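Local coordinates for protein thiosulfate sulfurtransferase TUM1 (Saccharomyces cerevisiae, PDB 3UTN) that accepts persulfide sulfur from the desulfurase NFS1 and passes it to UBA4 for 2-thiolation of the wobble uridine of tRNAs, and has rhodanese-type sulfurtransferase activity, at residues 224-229 / 308-313; 210-215 / 234-239; 184-189 / 302-307. All blocks are in the same frame, centred on the assembly; numbering follows the deposited sequence.

Contact 1. Residues 224-229 / 308-313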
loop_
_atom_site.group_PDB
_atom_site.type_symbol
_atom_site.label_atom_id
_atom_site.label_comp_id
_atom_site.label_asym_id
_atom_site.label_seq_id
_atom_site.Cartn_x
_atom_site.Cartn_y
_atom_site.Cartn_z
ATOM N N SER A 224 -0.852 5.211 -20.664
ATOM C CA SER A 224 -0.625 5.741 -22.007
ATOM C C SER A 224 -0.758 7.257 -22.072
ATOM O O SER A 224 -0.169 7.898 -22.941
ATOM C CB SER A 224 -1.596 5.093 -22.997
ATOM O OG SER A 224 -2.926 5.138 -22.501
ATOM N N ASP A 225 -1.538 7.819 -21.154
ATOM C CA ASP A 225 -1.833 9.247 -21.143
ATOM C C ASP A 225 -0.814 10.027 -20.321
ATOM O O ASP A 225 -0.808 11.259 -20.329
ATOM C CB ASP A 225 -3.244 9.488 -20.594
ATOM C CG ASP A 225 -3.440 8.910 -19.196
ATOM O OD1 ASP A 225 -2.767 7.913 -18.849
ATOM O OD2 ASP A 225 -4.277 9.450 -18.447
ATOM N N ILE A 226 0.050 9.294 -19.625
ATOM C CA ILE A 226 0.939 9.866 -18.624
ATOM C C ILE A 226 2.387 9.682 -19.035
ATOM O O ILE A 226 2.841 8.556 -19.215
ATOM C CB ILE A 226 0.725 9.207 -17.238
ATOM C CG1 ILE A 226 -0.737 9.303 -16.799
ATOM C CG2 ILE A 226 1.602 9.848 -16.178
ATOM C CD1 ILE A 226 -1.302 10.706 -16.829
ATOM N N PRO A 227 3.118 10.793 -19.197
ATOM C CA PRO A 227 4.555 10.652 -19.324
ATOM C C PRO A 227 5.133 10.277 -17.974
ATOM O O PRO A 227 4.515 10.534 -16.939
ATOM C CB PRO A 227 5.018 12.059 -19.707
ATOM C CG PRO A 227 3.937 12.964 -19.233
ATOM C CD PRO A 227 2.672 12.184 -19.366
ATOM N N SER A 228 6.309 9.672 -17.986
ATOM C CA SER A 228 7.001 9.393 -16.751
ATOM C C SER A 228 7.760 10.637 -16.307
ATOM O O SER A 228 7.486 11.747 -16.764
ATOM C CB SER A 228 7.932 8.200 -16.918
ATOM O OG SER A 228 8.847 8.420 -17.973
ATOM N N GLY A 229 8.722 10.451 -15.418
ATOM C CA GLY A 229 9.370 11.577 -14.790
ATOM C C GLY A 229 8.856 11.614 -13.379
ATOM O O GLY A 229 8.207 10.676 -12.920
ATOM N N GLY A 308 -2.987 10.504 -5.068
ATOM C CA GLY A 308 -3.118 10.854 -6.478
ATOM C C GLY A 308 -1.906 10.362 -7.227
ATOM O O GLY A 308 -2.004 9.853 -8.347
ATOM N N SER A 309 -0.756 10.501 -6.574
ATOM C CA SER A 309 0.505 10.011 -7.092
ATOM C C SER A 309 0.799 10.582 -8.469
ATOM O O SER A 309 0.191 11.573 -8.896
ATOM C CB SER A 309 0.535 8.481 -7.085
ATOM O OG SER A 309 0.851 8.013 -5.789
ATOM N N TRP A 310 1.723 9.937 -9.160
ATOM C CA TRP A 310 2.249 10.456 -10.396
ATOM C C TRP A 310 1.182 10.700 -11.415
ATOM O O TRP A 310 1.183 11.728 -12.087
ATOM C CB TRP A 310 3.295 9.516 -10.952
ATOM C CG TRP A 310 3.901 10.068 -12.197
ATOM C CD1 TRP A 310 3.891 9.512 -13.463
ATOM C CD2 TRP A 310 4.596 11.341 -12.341
ATOM N NE1 TRP A 310 4.540 10.322 -14.352
ATOM C CE2 TRP A 310 4.987 11.435 -13.744
ATOM C CE3 TRP A 310 4.934 12.370 -11.474
ATOM C CZ2 TRP A 310 5.679 12.526 -14.240
ATOM C CZ3 TRP A 310 5.622 13.464 -11.987
ATOM C CH2 TRP A 310 5.989 13.537 -13.334
ATOM N N THR A 311 0.252 9.760 -11.519
ATOM C CA THR A 311 -0.824 9.855 -12.491
ATOM C C THR A 311 -1.624 11.128 -12.305
ATOM O O THR A 311 -1.763 11.925 -13.233
ATOM C CB THR A 311 -1.757 8.646 -12.405
ATOM O OG1 THR A 311 -0.994 7.465 -12.674
ATOM C CG2 THR A 311 -2.875 8.779 -13.421
ATOM N N GLU A 312 -2.143 11.319 -11.100
ATOM C CA GLU A 312 -2.884 12.522 -10.817
ATOM C C GLU A 312 -1.976 13.720 -10.974
ATOM O O GLU A 312 -2.384 14.742 -11.517
ATOM C CB GLU A 312 -3.450 12.498 -9.414
ATOM C CG GLU A 312 -4.302 13.709 -9.122
ATOM C CD GLU A 312 -4.427 13.988 -7.651
ATOM O OE1 GLU A 312 -3.407 13.904 -6.931
ATOM O OE2 GLU A 312 -5.547 14.306 -7.222
ATOM N N TRP A 313 -0.744 13.585 -10.497
ATOM C CA TRP A 313 0.212 14.664 -10.591
ATOM C C TRP A 313 0.310 15.176 -11.994
ATOM O O TRP A 313 0.132 16.364 -12.239
ATOM C CB TRP A 313 1.592 14.232 -10.137
ATOM C CG TRP A 313 2.517 15.394 -10.249
ATOM C CD1 TRP A 313 3.443 15.653 -11.244
ATOM C CD2 TRP A 313 2.575 16.548 -9.358
ATOM N NE1 TRP A 313 4.079 16.840 -11.014
ATOM C CE2 TRP A 313 3.602 17.428 -9.899
ATOM C CE3 TRP A 313 1.915 16.911 -8.190
ATOM C CZ2 TRP A 313 3.939 18.620 -9.285
ATOM C CZ3 TRP A 313 2.258 18.117 -7.584
ATOM C CH2 TRP A 313 3.243 18.950 -8.126
#
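The indole of Trp310 is the flat group on which this contact turns, with Gly229 O over one face and the carbonyls of Pro227 and Ser228 at its edge. Gly229 O stands 3.3 Å above the ring plane, displaced toward the rim. Near that plane, Ser228 O comes to 3.2 Å from Trp310 CZ2, meeting the hydrogen-bearing border of the benzene ring. Pro227 O takes the indole hydrogen: Trp310 NE1 to Pro227 O is 2.6 Å, with an N-H...O angle of 151°. The bond lies in the carbonyl plane on an oxygen lone pair, and the oxygen is close to the ring plane, so it helps fix the rotation of the indole. Tryptophan suits the site because it offers a broad apolar surface together with one directed N-H, which Pro227 O of the loop accepts. Its CG stands anti to the backbone N (chi1 -177°), which carries the ring away from the helix toward that loop.

Ile226 fills the angle beside the indole. Its CG2 lies 3.6 Å from Trp310 CD1, approaching obliquely, while CG1 meets the Thr311 methyl CG2 at 4.0 Å; the branched side chain thus serves two neighbours at once. Thr311 turns its methyl to the isoleucine and gives its hydroxyl to Gly283 O. Gly229 has a positive phi of 107°, and its backbone angles would jam a side chain against the preceding carbonyl.

The loop between helix 212-216 and strand 234-236 is thereby held against the start of helix 309-317. Trp310 also makes a cation-pi contact with Arg210, and its side chain lies about 6 Å from that of the persulfide-forming Cys282, which follows strand 278-281.

Contact 2. Residues 210-215 / 234-239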
loop_
_atom_site.group_PDB
_atom_site.type_symbol
_atom_site.label_atom_id
_atom_site.label_comp_id
_atom_site.label_asym_id
_atom_site.label_seq_id
_atom_site.Cartn_x
_atom_site.Cartn_y
_atom_site.Cartn_z
ATOM N N ARG A 210 7.754 4.385 -7.729
ATOM C CA ARG A 210 7.875 3.887 -9.089
ATOM C C ARG A 210 9.310 3.512 -9.356
ATOM O O ARG A 210 10.206 3.892 -8.609
ATOM C CB ARG A 210 7.433 4.927 -10.098
ATOM C CG ARG A 210 5.950 5.219 -10.064
ATOM C CD ARG A 210 5.655 6.402 -10.958
ATOM N NE ARG A 210 6.350 7.593 -10.493
ATOM C CZ ARG A 210 6.872 8.509 -11.295
ATOM N NH1 ARG A 210 6.791 8.371 -12.613
ATOM N NH2 ARG A 210 7.483 9.560 -10.772
ATOM N N SER A 211 9.523 2.757 -10.422
ATOM C CA SER A 211 10.864 2.422 -10.843
ATOM C C SER A 211 11.647 3.710 -11.018
ATOM O O SER A 211 11.078 4.769 -11.314
ATOM C CB SER A 211 10.825 1.660 -12.160
ATOM O OG SER A 211 10.335 2.506 -13.178
ATOM N N LEU A 212 12.953 3.611 -10.814
ATOM C CA LEU A 212 13.857 4.716 -11.039
ATOM C C LEU A 212 13.677 5.240 -12.462
ATOM O O LEU A 212 13.657 6.447 -12.678
ATOM C CB LEU A 212 15.300 4.267 -10.795
ATOM C CG LEU A 212 16.416 5.277 -11.060
ATOM C CD1 LEU A 212 16.262 6.495 -10.168
ATOM C CD2 LEU A 212 17.784 4.640 -10.869
ATOM N N GLY A 213 13.516 4.322 -13.414
ATOM C CA GLY A 213 13.345 4.671 -14.819
ATOM C C GLY A 213 12.145 5.566 -15.030
ATOM O O GLY A 213 12.228 6.583 -15.717
ATOM N N ARG A 214 11.025 5.190 -14.427
ATOM C CA ARG A 214 9.820 6.003 -14.486
ATOM C C ARG A 214 10.030 7.329 -13.782
ATOM O O ARG A 214 9.649 8.375 -14.289
ATOM C CB ARG A 214 8.651 5.263 -13.865
ATOM C CG ARG A 214 8.122 4.147 -14.746
ATOM C CD ARG A 214 7.151 3.289 -13.972
ATOM N NE ARG A 214 5.942 4.023 -13.617
ATOM C CZ ARG A 214 5.008 3.565 -12.793
ATOM N NH1 ARG A 214 5.141 2.376 -12.221
ATOM N NH2 ARG A 214 3.937 4.300 -12.541
ATOM N N PHE A 215 10.649 7.278 -12.611
ATOM C CA PHE A 215 10.967 8.481 -11.879
ATOM C C PHE A 215 11.813 9.407 -12.738
ATOM O O PHE A 215 11.544 10.600 -12.825
ATOM C CB PHE A 215 11.725 8.133 -10.610
ATOM C CG PHE A 215 12.071 9.320 -9.780
ATOM C CD1 PHE A 215 11.216 9.746 -8.780
ATOM C CD2 PHE A 215 13.256 10.013 -9.997
ATOM C CE1 PHE A 215 11.534 10.847 -8.008
ATOM C CE2 PHE A 215 13.578 11.116 -9.229
ATOM C CZ PHE A 215 12.715 11.532 -8.236
ATOM N N THR A 234 10.628 15.179 -5.277
ATOM C CA THR A 234 10.539 13.790 -4.887
ATOM C C THR A 234 11.841 13.090 -5.205
ATOM O O THR A 234 12.703 13.614 -5.910
ATOM C CB THR A 234 9.391 13.032 -5.580
ATOM O OG1 THR A 234 9.573 13.091 -6.997
ATOM C CG2 THR A 234 8.041 13.625 -5.195
ATOM N N GLN A 235 11.971 11.893 -4.671
ATOM C CA GLN A 235 13.156 11.101 -4.862
ATOM C C GLN A 235 12.700 9.715 -5.217
ATOM O O GLN A 235 11.624 9.294 -4.788
ATOM C CB GLN A 235 13.955 11.055 -3.579
ATOM C CG GLN A 235 14.380 12.410 -3.067
ATOM C CD GLN A 235 15.012 12.276 -1.713
ATOM O OE1 GLN A 235 16.144 11.844 -1.609
ATOM N NE2 GLN A 235 14.273 12.614 -0.668
ATOM N N PRO A 236 13.505 8.999 -6.011
ATOM C CA PRO A 236 13.081 7.665 -6.361
ATOM C C PRO A 236 13.319 6.730 -5.195
ATOM O O PRO A 236 14.427 6.644 -4.666
ATOM C CB PRO A 236 13.992 7.308 -7.528
ATOM C CG PRO A 236 15.250 8.056 -7.249
ATOM C CD PRO A 236 14.842 9.318 -6.552
ATOM N N LEU A 237 12.264 6.058 -4.774
ATOM C CA LEU A 237 12.420 4.972 -3.840
ATOM C C LEU A 237 11.572 3.838 -4.382
ATOM O O LEU A 237 10.493 3.571 -3.869
ATOM C CB LEU A 237 12.004 5.398 -2.435
ATOM C CG LEU A 237 12.519 4.542 -1.277
ATOM C CD1 LEU A 237 14.033 4.368 -1.334
ATOM C CD2 LEU A 237 12.113 5.183 0.036
ATOM N N PRO A 238 12.050 3.187 -5.459
ATOM C CA PRO A 238 11.282 2.114 -6.059
ATOM C C PRO A 238 10.940 1.111 -4.982
ATOM O O PRO A 238 11.817 0.673 -4.241
ATOM C CB PRO A 238 12.245 1.537 -7.090
ATOM C CG PRO A 238 13.055 2.720 -7.492
ATOM C CD PRO A 238 13.309 3.411 -6.188
ATOM N N TYR A 239 9.656 0.803 -4.860
ATOM C CA TYR A 239 9.165 0.024 -3.735
ATOM C C TYR A 239 9.919 -1.289 -3.557
ATOM O O TYR A 239 10.146 -1.721 -2.433
ATOM C CB TYR A 239 7.667 -0.226 -3.874
ATOM C CG TYR A 239 7.302 -1.231 -4.927
ATOM C CD1 TYR A 239 7.251 -2.589 -4.626
ATOM C CD2 TYR A 239 7.004 -0.830 -6.226
ATOM C CE1 TYR A 239 6.907 -3.521 -5.584
ATOM C CE2 TYR A 239 6.664 -1.758 -7.193
ATOM C CZ TYR A 239 6.616 -3.098 -6.862
ATOM O OH TYR A 239 6.279 -4.027 -7.809
#
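A beta-alpha-beta unit of the C-terminal rhodanese domain is closed here: strand 205-208 leads through helix 212-216 to the edge strand 234-236, and the helix start packs on that strand and the turn after it. Phe215 and Pro236 form the centre through a CH-pi contact. Pro236 CD sits 3.6 Å from the centroid of the Phe215 ring, only 20° off the ring normal, and the rest of the proline ring stays at much the same height over the face. Proline fits because its ring carbons present hydrogens to the pi cloud and its tertiary amide nitrogen, also over that face, has no N-H to satisfy. Phe215 holds CG anti to the backbone N (chi1 -179°), which sends the ring from the helix across the strand. At the ring edge, near its plane, Thr234 O comes 3.1 Å from Phe215 CZ, while the threonine hydroxyl bonds to Ile231 O. His230 also stacks with the phenylalanine ring.

Leu212 lies alongside Pro236 and points the same way; its CD1 is tightly packed, 3.5 Å from Pro236 CG. Behind it, Ser211 is the helix N-cap: Arg214 N donates to Ser211 OG at 3.0 Å and 160°, a short hydroxyl serving a first-turn N-H that lacks a carbonyl partner in the helix.

Arg210 starts out away from 234-239, and its side chain lies about 4 Å from that of the active-site Cys282. Its guanidinium is held by Asp208, Glu221 and Gly229 O, and Arg210 CG lies over the centre of the Arg214 guanidinium, which pairs with Glu221 too. The backbone of Arg210 is what serves the strand side: Arg210 O receives a CA-H...O contact from Pro238 CA at 3.3 Å, and the same proline lays its CG 3.4 Å from Leu212 N.

Contact 3. Residues 184-189 / 302-307. With DMS (dimethyl sulfoxide), chain E.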
loop_
_atom_site.group_PDB
_atom_site.type_symbol
_atom_site.label_atom_id
_atom_site.label_comp_id
_atom_site.label_asym_id
_atom_site.label_seq_id
_atom_site.Cartn_x
_atom_site.Cartn_y
_atom_site.Cartn_z
ATOM N N GLU A 184 -2.650 10.859 6.561
ATOM C CA GLU A 184 -2.067 9.751 5.815
ATOM C C GLU A 184 -1.952 10.004 4.339
ATOM O O GLU A 184 -1.134 9.389 3.661
ATOM C CB GLU A 184 -2.903 8.501 6.040
ATOM C CG GLU A 184 -2.735 7.947 7.436
ATOM C CD GLU A 184 -1.378 7.309 7.614
ATOM O OE1 GLU A 184 -0.791 7.460 8.695
ATOM O OE2 GLU A 184 -0.903 6.662 6.662
ATOM N N ILE A 185 -2.802 10.889 3.841
ATOM C CA ILE A 185 -2.913 11.110 2.419
ATOM C C ILE A 185 -2.604 12.556 2.130
ATOM O O ILE A 185 -3.242 13.458 2.673
ATOM C CB ILE A 185 -4.319 10.756 1.901
ATOM C CG1 ILE A 185 -4.604 9.276 2.147
ATOM C CG2 ILE A 185 -4.465 11.125 0.429
ATOM C CD1 ILE A 185 -6.015 8.846 1.855
ATOM N N VAL A 186 -1.607 12.768 1.286
ATOM C CA VAL A 186 -1.342 14.088 0.771
ATOM C C VAL A 186 -2.235 14.236 -0.437
ATOM O O VAL A 186 -2.253 13.378 -1.313
ATOM C CB VAL A 186 0.113 14.276 0.332
ATOM C CG1 VAL A 186 0.412 15.758 0.201
ATOM C CG2 VAL A 186 1.058 13.635 1.329
ATOM N N ASP A 187 -3.007 15.312 -0.453
ATOM C CA ASP A 187 -3.841 15.610 -1.591
ATOM C C ASP A 187 -3.003 16.362 -2.600
ATOM O O ASP A 187 -1.937 16.891 -2.272
ATOM C CB ASP A 187 -5.057 16.431 -1.166
ATOM C CG ASP A 187 -6.043 15.628 -0.344
ATOM O OD1 ASP A 187 -5.964 14.379 -0.351
ATOM O OD2 ASP A 187 -6.906 16.251 0.307
ATOM N N TYR A 188 -3.484 16.388 -3.835
ATOM C CA TYR A 188 -2.795 17.070 -4.904
ATOM C C TYR A 188 -2.518 18.523 -4.554
ATOM O O TYR A 188 -1.421 19.019 -4.796
ATOM C CB TYR A 188 -3.613 17.026 -6.182
ATOM C CG TYR A 188 -2.978 17.841 -7.265
ATOM C CD1 TYR A 188 -1.860 17.366 -7.942
ATOM C CD2 TYR A 188 -3.466 19.108 -7.589
ATOM C CE1 TYR A 188 -1.262 18.115 -8.931
ATOM C CE2 TYR A 188 -2.873 19.863 -8.581
ATOM C CZ TYR A 188 -1.774 19.360 -9.246
ATOM O OH TYR A 188 -1.176 20.095 -10.231
ATOM N N GLU A 189 -3.527 19.193 -4.000
ATOM C CA GLU A 189 -3.429 20.598 -3.626
ATOM C C GLU A 189 -2.151 20.827 -2.831
ATOM O O GLU A 189 -1.327 21.660 -3.197
ATOM C CB GLU A 189 -4.664 21.034 -2.822
ATOM C CG GLU A 189 -4.674 22.509 -2.422
ATOM C CD GLU A 189 -6.006 22.974 -1.853
ATOM O OE1 GLU A 189 -6.624 22.228 -1.061
ATOM O OE2 GLU A 189 -6.435 24.099 -2.193
ATOM N N ASN A 302 5.511 10.220 10.236
ATOM C CA ASN A 302 4.721 11.156 9.453
ATOM C C ASN A 302 4.948 10.941 7.979
ATOM O O ASN A 302 5.321 11.851 7.233
ATOM C CB ASN A 302 5.040 12.584 9.868
ATOM C CG ASN A 302 4.853 12.797 11.349
ATOM O OD1 ASN A 302 3.814 12.449 11.906
ATOM N ND2 ASN A 302 5.865 13.346 11.998
ATOM N N VAL A 303 4.750 9.696 7.583
ATOM C CA VAL A 303 4.822 9.341 6.199
ATOM C C VAL A 303 3.400 9.404 5.720
ATOM O O VAL A 303 2.504 8.810 6.308
ATOM C CB VAL A 303 5.383 7.936 5.995
ATOM C CG1 VAL A 303 5.622 7.689 4.515
ATOM C CG2 VAL A 303 6.675 7.785 6.769
ATOM N N ARG A 304 3.190 10.173 4.672
ATOM C CA ARG A 304 1.896 10.214 4.061
ATOM C C ARG A 304 2.021 9.711 2.658
ATOM O O ARG A 304 3.109 9.675 2.085
ATOM C CB ARG A 304 1.344 11.625 4.081
ATOM C CG ARG A 304 0.926 12.074 5.464
ATOM C CD ARG A 304 0.358 13.473 5.389
ATOM N NE ARG A 304 1.331 14.383 4.800
ATOM C CZ ARG A 304 1.011 15.503 4.167
ATOM N NH1 ARG A 304 -0.266 15.846 4.020
ATOM N NH2 ARG A 304 1.969 16.263 3.663
ATOM N N LEU A 305 0.900 9.277 2.123
ATOM C CA LEU A 305 0.862 8.847 0.764
ATOM C C LEU A 305 0.237 9.945 -0.046
ATOM O O LEU A 305 -0.876 10.385 0.241
ATOM C CB LEU A 305 0.040 7.580 0.620
ATOM C CG LEU A 305 -0.042 7.126 -0.832
ATOM C CD1 LEU A 305 1.184 6.315 -1.198
ATOM C CD2 LEU A 305 -1.303 6.323 -1.032
ATOM N N TYR A 306 0.961 10.388 -1.059
ATOM C CA TYR A 306 0.359 11.192 -2.079
ATOM C C TYR A 306 -0.428 10.202 -2.916
ATOM O O TYR A 306 0.106 9.550 -3.803
ATOM C CB TYR A 306 1.407 11.924 -2.911
ATOM C CG TYR A 306 0.814 12.581 -4.126
ATOM C CD1 TYR A 306 -0.491 13.067 -4.105
ATOM C CD2 TYR A 306 1.549 12.718 -5.290
ATOM C CE1 TYR A 306 -1.040 13.675 -5.210
ATOM C CE2 TYR A 306 1.005 13.334 -6.404
ATOM C CZ TYR A 306 -0.292 13.801 -6.354
ATOM O OH TYR A 306 -0.850 14.401 -7.445
ATOM N N ASP A 307 -1.708 10.087 -2.599
ATOM C CA ASP A 307 -2.523 9.052 -3.184
ATOM C C ASP A 307 -2.666 9.271 -4.679
ATOM O O ASP A 307 -2.456 8.350 -5.461
ATOM C CB ASP A 307 -3.877 8.999 -2.499
ATOM C CG ASP A 307 -4.689 7.810 -2.920
ATOM O OD1 ASP A 307 -4.101 6.801 -3.359
ATOM O OD2 ASP A 307 -5.921 7.887 -2.813
HETATM S S DMS E . 8.894 14.977 10.854
HETATM O O DMS E . 7.592 14.312 10.663
HETATM C C1 DMS E . 8.888 15.770 12.370
HETATM C C2 DMS E . 10.069 13.780 11.131
HETATM O O HOH W 1 1.265 9.308 8.840
#
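Glu184 to Val186 run beside Leu305 as a short, weakly bonded parallel strand, joined by two backbone hydrogen bonds. Leu305 N donates to Glu184 O at 2.6 Å in a nearly straight bond (171°), and Val186 N donates to Leu305 O at 2.7 Å, so Leu305 is gripped through both its N-H and its carbonyl. Ile185 CA adds a CA-H...O contact to the same oxygen.

The apolar packing includes Ile185 CG2 against Asp307 CB at 3.7 Å. Flat groups pack as well. Val186 supports the Arg304 guanidinium: its CG2 lies 3.4 Å above the plane, over the centre, with the two side chains crossing at about a right angle. A bend at chi3 (-57°) brings the planar group back over the methyl, and Glu190 pairs with its charge. With an alanine at this position, Glu190 is likely to lose its charged mate and the Val186 CG2 methyl the flat group lying over it. Tyr306 reaches alongside Tyr188, its OH meeting the ring edge 3.2 Å from Tyr188 CD1; its hydroxyl is hydrogen-bonded to Glu312 OE1, so tyrosine suits a place that needs a packing ring with a polar end.

Of the polar groups, a water lies 2.8 Å from Glu184 OE1 and is also close to Val303 O, while OE2 pairs with Lys292. Asn302 ND2 meets the oxygen of a dimethyl sulfoxide, probably from the crystallisation liquor.

Strand 185-186 thus forms an edge of the C-terminal parallel sheet beside 303-306, which pairs with 278-281. Helix 127-136 of the N-terminal half packs on Ile185 and Leu305, while helix 286-297 reaches Leu305.

Overall arrangement
All three contacts belong to the C-terminal half, built round a five-stranded parallel sheet in the order 185-186, 303-306, 278-281, 205-208, 234-236. Contact 3 lies at one edge and contact 2 at the other, their centres about 17 Å apart. Contact 1 is about 12 Å from contact 2 and 16 Å from contact 3, centre to centre, and touches both: Gly229 meets Arg210, and Glu312 meets Tyr306. Along the chain the segments run 184-189, 210-215, 224-229, 234-239, 302-307, 308-313, so contact 2 falls wholly between the halves of contact 3. Segments distant in sequence thus meet in the rhodanese domain, where the side chains of Trp310, Arg210 and Leu305 come within about 6 Å of that of catalytic Cys282.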